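Long-range contacts in putative ABC transporter subunit, substrate-binding component (Rhodopseudomonas palustris, PDB 4EVQ), which binds 4-hydroxybenzoate and probably captures lignin-derived benzoates for uptake by an ABC transporter: residues 20-25 with 59-64; 256-261 with 346-351; 119-124 with 365-370; 106-111 with 312-317. All coordinates share one frame; numbering follows the deposited sequence. Where two conformers were deposited one is given.

Overall arrangement
The four contacts illustrate how a two-lobed binding protein of the leucine-binding family is put together. Contact 1 pairs parallel strands in the six-stranded sheet of one lobe; contact 2 pairs antiparallel strands in the seven-stranded sheet of the other, with about 29 Å between the two centres. Contact 4 packs a helix on the turn that leads into a strand of the first sheet, its centre about 19 Å from that of contact 1. Contact 3 ties a loop of that lobe to the C-terminal tail and touches contact 4, Ile119 CG2 lying 4.2 Å from Val111 CG2. Bound 4-hydroxybenzoate is about 8 Å from the side chain of Leu260 in contact 2 and about 12 Å from that of Thr120 in contact 3.

Contact 1 (20-25 with 59-64); sequences GLLLPY and VKVDDE
Leu21 and Leu23 are hydrogen-bonded to Val59, Val61 and Asp63 in a parallel ladder, the start of the alpha/beta lobe: a beta-alpha-beta crossover whose helix is 30-46. Leu21 N gives its hydrogen to Val59 O and Leu21 O accepts from Val61 N; Leu23 then repeats the pattern with Val61 O and Asp63 N. Between the ladder and helix 67-80, Leu22 holds CG anti to its backbone N (chi1 -177°), and this sends CD1 across to Val61 CG1 at 3.7 Å, with Asp63 CB equally near. Leu73 and Leu77 of that helix pack on the Leu22 side chain.

Across the sheet, Leu21 and the long aliphatic chain of Lys60 run side by side beneath helix 30-46. Tyr25 crosses Lys60 at about a right angle, CE2 meeting Lys60 CB at 3.7 Å, while Thr37 holds the phenol oxygen and Glu41 pairs with Lys60 NZ. Asp63 has its CG wedged between backbone N and carbonyl carbon (chi1 77°); its carboxylate therefore stands alongside the Pro24 ring, OD1 3.5 Å from Pro24 CB, and is fixed by Ser65 N and Thr89 OG1. The strand ends are tied by Asp62, whose OD2 is hydrogen-bonded to Ser26 OG. Asp62 OD1 accepts Glu64 N at 3.0 Å, making an Asx turn, and takes Tyr25 N at 2.9 Å on the opposite face of the carboxylate.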
# COMPACT_ATOMS: atom_id res chain seq x y z
N GLY A 20 7.50 13.32 -11.34
CA GLY A 20 6.61 13.98 -10.43
C GLY A 20 6.14 13.04 -9.35
O GLY A 20 5.69 11.95 -9.67
N LEU A 21 6.29 13.44 -8.10
CA LEU A 21 5.91 12.62 -6.95
C LEU A 21 4.81 13.31 -6.25
O LEU A 21 5.03 14.37 -5.64
CB LEU A 21 7.03 12.40 -5.96
CG LEU A 21 8.29 11.73 -6.36
CD1 LEU A 21 9.13 11.39 -5.10
CD2 LEU A 21 7.97 10.45 -7.08
N LEU A 22 3.62 12.77 -6.32
CA LEU A 22 2.48 13.30 -5.59
C LEU A 22 2.24 12.40 -4.41
O LEU A 22 1.80 11.25 -4.57
CB LEU A 22 1.24 13.32 -6.50
CG LEU A 22 -0.04 13.92 -5.90
CD1 LEU A 22 0.12 15.42 -5.65
CD2 LEU A 22 -1.30 13.64 -6.75
N LEU A 23 2.58 12.88 -3.23
CA LEU A 23 2.57 12.05 -2.03
C LEU A 23 2.24 12.90 -0.85
O LEU A 23 2.39 14.13 -0.92
CB LEU A 23 3.94 11.37 -1.80
CG LEU A 23 4.31 10.26 -2.80
CD1 LEU A 23 5.77 9.90 -2.61
CD2 LEU A 23 3.41 9.06 -2.54
N PRO A 24 1.81 12.27 0.26
CA PRO A 24 1.60 13.04 1.49
C PRO A 24 2.91 13.35 2.18
O PRO A 24 3.51 12.46 2.78
CB PRO A 24 0.70 12.14 2.32
CG PRO A 24 1.04 10.75 1.85
CD PRO A 24 1.38 10.87 0.39
N TYR A 25 3.35 14.61 2.12
CA TYR A 25 4.55 15.04 2.84
C TYR A 25 4.17 15.78 4.12
O TYR A 25 5.02 16.34 4.79
CB TYR A 25 5.43 15.91 1.95
CG TYR A 25 6.06 15.10 0.81
CD1 TYR A 25 7.05 14.16 1.10
CD2 TYR A 25 5.68 15.25 -0.53
CE1 TYR A 25 7.63 13.39 0.10
CE2 TYR A 25 6.29 14.47 -1.52
CZ TYR A 25 7.26 13.55 -1.17
OH TYR A 25 7.85 12.79 -2.14
N VAL A 59 10.24 15.91 -8.53
CA VAL A 59 9.45 17.09 -8.25
C VAL A 59 8.41 16.66 -7.25
O VAL A 59 7.43 15.97 -7.60
CB VAL A 59 8.79 17.63 -9.53
CG1 VAL A 59 8.01 18.86 -9.20
CG2 VAL A 59 9.88 17.88 -10.61
N LYS A 60 8.57 17.07 -5.99
CA LYS A 60 7.76 16.52 -4.91
C LYS A 60 6.62 17.45 -4.54
O LYS A 60 6.85 18.57 -4.05
CB LYS A 60 8.67 16.29 -3.71
CG LYS A 60 9.84 15.37 -3.99
CD LYS A 60 10.79 15.27 -2.82
CE LYS A 60 11.86 14.23 -3.08
NZ LYS A 60 12.80 14.13 -1.92
N VAL A 61 5.39 17.01 -4.73
CA VAL A 61 4.20 17.81 -4.49
C VAL A 61 3.44 17.15 -3.37
O VAL A 61 3.10 15.96 -3.42
CB VAL A 61 3.34 17.91 -5.77
CG1 VAL A 61 2.03 18.62 -5.51
CG2 VAL A 61 4.14 18.60 -6.90
N ASP A 62 3.18 17.91 -2.31
CA ASP A 62 2.46 17.45 -1.17
C ASP A 62 0.97 17.44 -1.39
O ASP A 62 0.35 18.49 -1.53
CB ASP A 62 2.75 18.40 -0.02
CG ASP A 62 2.10 17.96 1.30
OD1 ASP A 62 1.60 16.80 1.42
OD2 ASP A 62 2.13 18.79 2.23
N ASP A 63 0.37 16.24 -1.42
CA ASP A 63 -1.06 16.13 -1.67
C ASP A 63 -1.92 16.31 -0.42
O ASP A 63 -3.14 16.41 -0.52
CB ASP A 63 -1.42 14.80 -2.37
CG ASP A 63 -1.42 13.58 -1.41
OD1 ASP A 63 -1.12 13.65 -0.24
OD2 ASP A 63 -1.79 12.49 -1.86
N GLU A 64 -1.28 16.39 0.74
CA GLU A 64 -1.96 16.61 2.03
C GLU A 64 -3.03 15.56 2.36
O GLU A 64 -3.90 15.79 3.19
CB GLU A 64 -2.56 18.05 2.10
CG GLU A 64 -1.55 19.14 1.80
CD GLU A 64 -2.11 20.58 1.67
OE1 GLU A 64 -3.33 20.79 1.77
OE2 GLU A 64 -1.30 21.51 1.53

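Contact 2 (256-261 with 346-351); sequences IKTVLH and YLRELK
Tyr346 opens an antiparallel ladder with Leu260, the two forming a hydrogen-bonded pair in the seven-stranded sheet of the second lobe. Its N donates to Leu260 O at 2.8 Å and its O accepts from Leu260 N. The ring turns an edge to His261 O, 3.5 Å from Tyr346 CE2, and its hydroxyl bonds to Arg330 O. Leu347 is in a non-hydrogen-bonded pair with Val259, and the side chains meet through CD1 and Val259 CG2. Arg348 is the polar centre, its N and O both bonded to the backbone of Thr258. The chain bends at chi3 (-51°), which brings NE and NH2 to one atom, Thr258 OG1, at 2.9 Å from NE and 3.0 Å from NH2. The hydroxyl oxygen lies in the guanidinium plane, while Leu260 CD2 rests over one face, 3.3 Å from Arg348 NH1. A salt bridge from NH2 to Asp243 fixes the group further and probably balances its buried charge. Glu349 forms a non-hydrogen-bonded pair with Lys257, side chains on the same face; the charged ends stay 4.4 Å apart, OE1 to Lys257 NZ, and a water bonded to Lys257 NZ makes a weak link to OE2. Leu350 N then closes on Ile256 O. Strand 257-260 is flanked by the parallel strand 235-238 and strand 345-351 by the antiparallel 354-362, with helix 135-148 packing on Val259 and Leu260.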
# COMPACT_ATOMS: atom_id res chain seq x y z
N ILE A 256 -0.74 -9.09 17.76
CA ILE A 256 -1.62 -8.67 16.67
C ILE A 256 -1.30 -9.50 15.42
O ILE A 256 -0.14 -9.69 15.08
CB ILE A 256 -1.46 -7.15 16.38
CG1 ILE A 256 -1.94 -6.32 17.58
CG2 ILE A 256 -2.22 -6.75 15.11
CD1 ILE A 256 -1.64 -4.87 17.41
N LYS A 257 -2.34 -9.95 14.75
CA LYS A 257 -2.19 -10.76 13.55
C LYS A 257 -2.57 -9.90 12.34
O LYS A 257 -3.55 -9.18 12.35
CB LYS A 257 -3.12 -11.95 13.60
CG LYS A 257 -2.75 -12.94 14.69
CD LYS A 257 -2.10 -14.13 14.12
CE LYS A 257 -1.57 -15.11 15.16
NZ LYS A 257 -2.52 -15.54 16.18
N THR A 258 -1.77 -9.99 11.28
CA THR A 258 -2.06 -9.24 10.07
C THR A 258 -1.75 -10.07 8.84
O THR A 258 -1.05 -11.08 8.90
CB THR A 258 -1.29 -7.90 9.96
OG1 THR A 258 0.12 -8.12 9.89
CG2 THR A 258 -1.58 -6.96 11.10
N VAL A 259 -2.32 -9.65 7.72
CA VAL A 259 -1.99 -10.22 6.42
C VAL A 259 -1.41 -9.12 5.54
O VAL A 259 -1.98 -8.02 5.47
CB VAL A 259 -3.22 -10.88 5.79
CG1 VAL A 259 -2.95 -11.24 4.35
CG2 VAL A 259 -3.64 -12.13 6.59
N LEU A 260 -0.28 -9.40 4.90
CA LEU A 260 0.34 -8.39 4.04
C LEU A 260 1.22 -9.11 3.02
O LEU A 260 1.76 -10.17 3.27
CB LEU A 260 1.22 -7.40 4.87
CG LEU A 260 1.55 -6.07 4.20
CD1 LEU A 260 0.31 -5.23 3.97
CD2 LEU A 260 2.56 -5.33 5.10
N HIS A 261 1.44 -8.40 1.93
CA HIS A 261 2.32 -8.80 0.84
C HIS A 261 3.81 -8.61 1.10
O HIS A 261 4.62 -8.85 0.23
CB HIS A 261 1.86 -8.12 -0.45
CG HIS A 261 1.69 -6.65 -0.32
ND1 HIS A 261 0.68 -6.11 0.46
CD2 HIS A 261 2.34 -5.61 -0.89
CE1 HIS A 261 0.76 -4.80 0.40
NE2 HIS A 261 1.75 -4.47 -0.41
N TYR A 346 1.14 -12.91 3.03
CA TYR A 346 1.62 -13.67 4.17
C TYR A 346 0.82 -13.37 5.44
O TYR A 346 0.45 -12.22 5.69
CB TYR A 346 3.09 -13.32 4.42
CG TYR A 346 3.96 -13.34 3.15
CD1 TYR A 346 4.46 -14.52 2.62
CD2 TYR A 346 4.29 -12.16 2.48
CE1 TYR A 346 5.24 -14.53 1.47
CE2 TYR A 346 5.06 -12.16 1.33
CZ TYR A 346 5.55 -13.35 0.84
OH TYR A 346 6.33 -13.41 -0.31
N LEU A 347 0.57 -14.41 6.23
CA LEU A 347 0.06 -14.26 7.57
C LEU A 347 1.22 -13.87 8.45
O LEU A 347 2.29 -14.44 8.33
CB LEU A 347 -0.57 -15.59 8.04
CG LEU A 347 -1.11 -15.60 9.47
CD1 LEU A 347 -2.33 -14.68 9.58
CD2 LEU A 347 -1.45 -17.06 9.87
N ARG A 348 1.00 -12.90 9.32
CA ARG A 348 2.05 -12.36 10.17
C ARG A 348 1.55 -12.18 11.59
O ARG A 348 0.36 -12.01 11.81
CB ARG A 348 2.53 -10.99 9.68
CG ARG A 348 2.67 -10.93 8.16
CD ARG A 348 3.18 -9.62 7.65
NE ARG A 348 2.45 -8.48 8.17
CZ ARG A 348 2.91 -7.24 8.18
NH1 ARG A 348 4.06 -6.96 7.61
NH2 ARG A 348 2.24 -6.29 8.78
N GLU A 349 2.47 -12.12 12.53
CA GLU A 349 2.15 -11.73 13.89
C GLU A 349 3.18 -10.72 14.34
O GLU A 349 4.39 -10.89 14.08
CB GLU A 349 2.19 -12.95 14.85
CG GLU A 349 1.82 -12.63 16.29
CD GLU A 349 1.80 -13.85 17.17
OE1 GLU A 349 1.85 -14.97 16.64
OE2 GLU A 349 1.75 -13.66 18.40
N LEU A 350 2.74 -9.69 15.05
CA LEU A 350 3.67 -8.76 15.64
C LEU A 350 4.21 -9.39 16.91
O LEU A 350 3.43 -9.78 17.80
CB LEU A 350 2.93 -7.44 15.86
CG LEU A 350 3.59 -6.22 16.42
CD1 LEU A 350 4.91 -6.00 15.70
CD2 LEU A 350 2.62 -5.04 16.34
N LYS A 351 5.52 -9.59 16.96
CA LYS A 351 6.17 -10.19 18.12
C LYS A 351 7.53 -9.58 18.26
O LYS A 351 8.34 -9.62 17.35
CB LYS A 351 6.32 -11.70 17.92
CG LYS A 351 6.46 -12.42 19.26
CD LYS A 351 5.19 -12.29 20.14
CE LYS A 351 5.41 -12.92 21.48
NZ LYS A 351 5.52 -11.87 22.49
O HOH W 1 -1.50 -13.76 18.39

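Contact 3 (119-124 with 365-370). With SO4 (sulfate ion), chain D.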
# COMPACT_ATOMS: atom_id res chain seq x y z
N ILE A 119 -8.72 1.66 -9.62
CA ILE A 119 -7.51 1.99 -10.39
C ILE A 119 -7.10 0.88 -11.34
O ILE A 119 -6.61 1.16 -12.46
CB ILE A 119 -6.40 2.42 -9.40
CG1 ILE A 119 -6.75 3.75 -8.79
CG2 ILE A 119 -5.03 2.49 -10.10
CD1 ILE A 119 -5.80 4.23 -7.73
N THR A 120 -7.32 -0.36 -10.95
CA THR A 120 -7.01 -1.50 -11.83
C THR A 120 -8.28 -2.30 -12.17
O THR A 120 -8.24 -3.52 -12.53
CB THR A 120 -5.87 -2.39 -11.25
OG1 THR A 120 -6.23 -2.90 -9.97
CG2 THR A 120 -4.54 -1.59 -11.11
N ARG A 121 -9.39 -1.58 -12.16
CA ARG A 121 -10.69 -2.07 -12.60
C ARG A 121 -11.20 -1.08 -13.64
O ARG A 121 -10.54 -0.94 -14.68
CB ARG A 121 -11.64 -2.36 -11.42
CG ARG A 121 -11.16 -3.61 -10.61
CD ARG A 121 -12.04 -4.00 -9.46
NE ARG A 121 -11.58 -5.26 -8.85
CZ ARG A 121 -12.35 -6.09 -8.16
NH1 ARG A 121 -13.63 -5.80 -7.96
NH2 ARG A 121 -11.87 -7.24 -7.67
N ALA A 122 -12.31 -0.38 -13.42
CA ALA A 122 -12.82 0.53 -14.48
C ALA A 122 -11.88 1.65 -14.95
O ALA A 122 -11.98 2.12 -16.07
CB ALA A 122 -14.17 1.12 -14.05
N MSE A 123 -10.96 2.10 -14.09
CA MSE A 123 -10.01 3.13 -14.48
C MSE A 123 -8.70 2.56 -15.02
O MSE A 123 -7.76 3.30 -15.30
CB MSE A 123 -9.66 4.04 -13.30
CG MSE A 123 -10.64 5.09 -12.99
SE MSE A 123 -9.82 6.44 -11.72
CE MSE A 123 -11.53 7.25 -11.29
N CYS A 124 -8.61 1.26 -15.23
CA CYS A 124 -7.38 0.70 -15.76
C CYS A 124 -7.05 1.34 -17.11
O CYS A 124 -7.95 1.76 -17.86
CB CYS A 124 -7.49 -0.83 -15.88
SG CYS A 124 -8.34 -1.38 -17.38
N VAL A 365 -2.18 -14.57 -6.81
CA VAL A 365 -3.28 -14.66 -7.77
C VAL A 365 -3.68 -13.26 -8.23
O VAL A 365 -3.52 -12.27 -7.53
CB VAL A 365 -4.50 -15.45 -7.29
CG1 VAL A 365 -4.11 -16.75 -6.67
CG2 VAL A 365 -5.29 -14.70 -6.36
N ALA A 366 -4.20 -13.20 -9.46
CA ALA A 366 -4.59 -11.93 -10.04
C ALA A 366 -5.94 -11.44 -9.53
O ALA A 366 -6.88 -12.22 -9.49
CB ALA A 366 -4.64 -12.10 -11.56
N ASP A 367 -6.01 -10.18 -9.11
CA ASP A 367 -7.27 -9.52 -8.76
C ASP A 367 -8.17 -9.65 -9.94
O ASP A 367 -7.72 -9.47 -11.10
CB ASP A 367 -7.05 -8.04 -8.44
CG ASP A 367 -8.36 -7.28 -8.17
OD1 ASP A 367 -8.93 -7.44 -7.06
OD2 ASP A 367 -8.80 -6.49 -9.06
N GLU A 368 -9.45 -9.88 -9.63
CA GLU A 368 -10.46 -10.20 -10.61
C GLU A 368 -10.65 -9.19 -11.68
O GLU A 368 -11.04 -9.55 -12.76
CB GLU A 368 -11.82 -10.46 -9.93
CG GLU A 368 -12.95 -10.71 -10.94
CD GLU A 368 -14.20 -11.25 -10.26
OE1 GLU A 368 -15.10 -11.74 -10.99
OE2 GLU A 368 -14.28 -11.22 -9.01
N ALA A 369 -10.42 -7.91 -11.39
CA ALA A 369 -10.29 -6.85 -12.42
C ALA A 369 -11.55 -6.66 -13.25
O ALA A 369 -11.49 -6.31 -14.44
CB ALA A 369 -9.11 -7.12 -13.34
N ILE A 370 -12.69 -6.89 -12.63
CA ILE A 370 -13.97 -6.69 -13.31
C ILE A 370 -14.14 -5.20 -13.63
O ILE A 370 -14.04 -4.33 -12.73
CB ILE A 370 -15.12 -7.21 -12.43
CG1 ILE A 370 -16.49 -6.71 -12.94
CG2 ILE A 370 -14.92 -6.80 -10.97
CD1 ILE A 370 -16.93 -7.33 -14.27
S SO4 D . -14.62 -8.54 -5.35
O1 SO4 D . -13.84 -8.42 -4.11
O2 SO4 D . -15.03 -7.21 -5.76
O3 SO4 D . -13.73 -9.04 -6.39
O4 SO4 D . -15.74 -9.49 -5.24
O HOH W 2 -7.18 -5.49 -10.83
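Arg121 and Asp367 form the tight side of this surface contact, joining two irregular loops through a side-on salt bridge. Arg121 runs extended from CG to NE, and that reach lets NE meet Asp367 OD2 at 3.0 Å on its syn lone pair, in the guanidinium plane, while NH2 takes OD1 at the same 3.0 Å but tilted. The two flat groups are turned 35° apart. Asp367 OD2 is gripped further: Ala369 N reaches it from above the carboxylate in an Asx turn, and a water linked to Thr120 O and OG1 donates to it. Nearer the backbone, Arg121 CB rests on Ile370 O at 3.4 Å, and Ile370 CG2 lies over a face of the guanidinium.

The outer side is looser. Exposed Glu368 makes only marginal contact, and a sulfate, probably from the crystallisation liquor, takes Arg121 NH1 and NH2 on its O2 and O3 and is shared with Arg140.

Thr120 OG1 is hydrogen-bonded to Arg130 of strand 128-130, and Arg103 of helix 92-105 binds the backbone of the Arg121-Cys124 turn; the tail that follows strand 354-362 is joined to this turn by the Cys124-Cys372 disulfide.

Contact 4 (106-111 with 312-317); sequences GIPTIV and AKRKEL
The alpha-to-beta turn between helix 92-105 and strand 109-111, in the sheet of the first lobe, is covered here by the first turn of helix 314-322, with Arg314 and Leu317 lying on Gly106, Ile107 and Pro108. Gly106 leaves the helix with a positive phi of 96° and turns the chain toward the sheet. Arg314 has CG anti to its carbonyl carbon (chi1 -77°) and stays extended to NE, a straight chain that carries the guanidinium past Pro108 to Ile107. There the group is laid flat over the Ile107 backbone, with Ile107 CA 3.6 Å from NH1. This is contact by surface, since NH1 also stands 3.6 Å from Ile107 N without bonding to it; that N-H is taken by Asp105 OD2, with which NH1 makes a long, weak ion pair. The Pro108 ring crosses the arginine at about a right angle, CD 3.8 Å from Arg314 NE. One turn along the helix, Leu317 CD2 reaches the ring at CB and CG, 4.0 Å from both Pro108 CB and Pro108 CG, and Asn318 and Met321 continue the cover. Lys313, the N-cap, starts the helix by accepting Leu317 N on its O. On the sheet side Ile107 O accepts from Asn127 ND2 and from the hydroxyl of Thr109, whose OG1 is 2.8 Å from Ile107 O and above the carbonyl plane.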
# COMPACT_ATOMS: atom_id res chain seq x y z
N GLY A 106 -2.01 10.12 -20.72
CA GLY A 106 -1.09 9.13 -21.23
C GLY A 106 0.28 9.09 -20.56
O GLY A 106 1.06 8.21 -20.81
N ILE A 107 0.60 10.07 -19.73
CA ILE A 107 1.86 10.07 -19.01
C ILE A 107 2.06 8.73 -18.24
O ILE A 107 1.13 8.22 -17.58
CB ILE A 107 1.91 11.26 -18.00
CG1 ILE A 107 3.26 11.36 -17.30
CG2 ILE A 107 0.78 11.13 -16.95
CD1 ILE A 107 3.42 12.70 -16.52
N PRO A 108 3.28 8.17 -18.28
CA PRO A 108 3.50 6.93 -17.48
C PRO A 108 3.26 7.25 -16.02
O PRO A 108 3.78 8.22 -15.47
CB PRO A 108 4.98 6.62 -17.73
CG PRO A 108 5.25 7.23 -19.15
CD PRO A 108 4.46 8.52 -19.11
N THR A 109 2.42 6.42 -15.41
CA THR A 109 1.90 6.66 -14.05
C THR A 109 2.03 5.40 -13.21
O THR A 109 1.53 4.34 -13.60
CB THR A 109 0.43 7.08 -14.13
OG1 THR A 109 0.34 8.28 -14.88
CG2 THR A 109 -0.16 7.32 -12.75
N ILE A 110 2.66 5.52 -12.06
CA ILE A 110 2.82 4.41 -11.14
C ILE A 110 2.23 4.80 -9.77
O ILE A 110 2.61 5.79 -9.19
CB ILE A 110 4.31 4.01 -10.99
CG1 ILE A 110 4.95 3.78 -12.36
CG2 ILE A 110 4.46 2.85 -10.02
CD1 ILE A 110 6.47 3.69 -12.29
N VAL A 111 1.29 3.99 -9.31
CA VAL A 111 0.67 4.16 -7.99
C VAL A 111 1.44 3.31 -7.00
O VAL A 111 1.43 2.09 -7.11
CB VAL A 111 -0.79 3.75 -8.04
CG1 VAL A 111 -1.44 3.85 -6.66
CG2 VAL A 111 -1.55 4.56 -9.04
N ALA A 312 10.19 10.08 -24.60
CA ALA A 312 9.22 10.53 -25.58
C ALA A 312 8.45 9.33 -26.10
O ALA A 312 7.30 9.46 -26.53
CB ALA A 312 9.90 11.29 -26.76
N LYS A 313 9.10 8.17 -26.08
CA LYS A 313 8.48 6.92 -26.54
C LYS A 313 7.58 6.34 -25.45
O LYS A 313 7.86 5.24 -24.93
CB LYS A 313 9.57 5.91 -26.91
CG LYS A 313 10.34 6.26 -28.24
CD LYS A 313 11.47 5.25 -28.51
CE LYS A 313 12.09 5.45 -29.91
NZ LYS A 313 13.58 5.53 -29.84
N ARG A 314 6.51 7.07 -25.12
CA ARG A 314 5.64 6.74 -23.97
C ARG A 314 4.95 5.40 -24.15
O ARG A 314 4.87 4.64 -23.21
CB ARG A 314 4.55 7.79 -23.72
CG ARG A 314 5.04 9.03 -23.04
CD ARG A 314 3.94 9.96 -22.71
NE ARG A 314 4.47 11.08 -21.94
CZ ARG A 314 3.74 12.11 -21.57
NH1 ARG A 314 2.49 12.15 -21.91
NH2 ARG A 314 4.28 13.10 -20.83
N LYS A 315 4.45 5.12 -25.35
CA LYS A 315 3.72 3.89 -25.59
C LYS A 315 4.60 2.67 -25.35
O LYS A 315 4.20 1.70 -24.71
CB LYS A 315 3.17 3.89 -27.02
CG LYS A 315 2.22 2.75 -27.34
CD LYS A 315 1.54 2.94 -28.71
CE LYS A 315 1.10 4.40 -28.97
NZ LYS A 315 -0.34 4.64 -28.68
N GLU A 316 5.82 2.75 -25.84
CA GLU A 316 6.78 1.69 -25.72
C GLU A 316 7.28 1.56 -24.27
O GLU A 316 7.45 0.44 -23.77
CB GLU A 316 7.94 2.03 -26.66
CG GLU A 316 7.55 2.08 -28.15
CD GLU A 316 6.93 3.39 -28.70
OE1 GLU A 316 6.72 4.38 -27.99
OE2 GLU A 316 6.67 3.41 -29.91
N LEU A 317 7.51 2.68 -23.62
CA LEU A 317 7.88 2.67 -22.22
C LEU A 317 6.79 1.99 -21.37
O LEU A 317 7.08 1.09 -20.59
CB LEU A 317 8.11 4.11 -21.78
CG LEU A 317 8.73 4.27 -20.37
CD1 LEU A 317 9.39 5.64 -20.22
CD2 LEU A 317 7.71 4.10 -19.25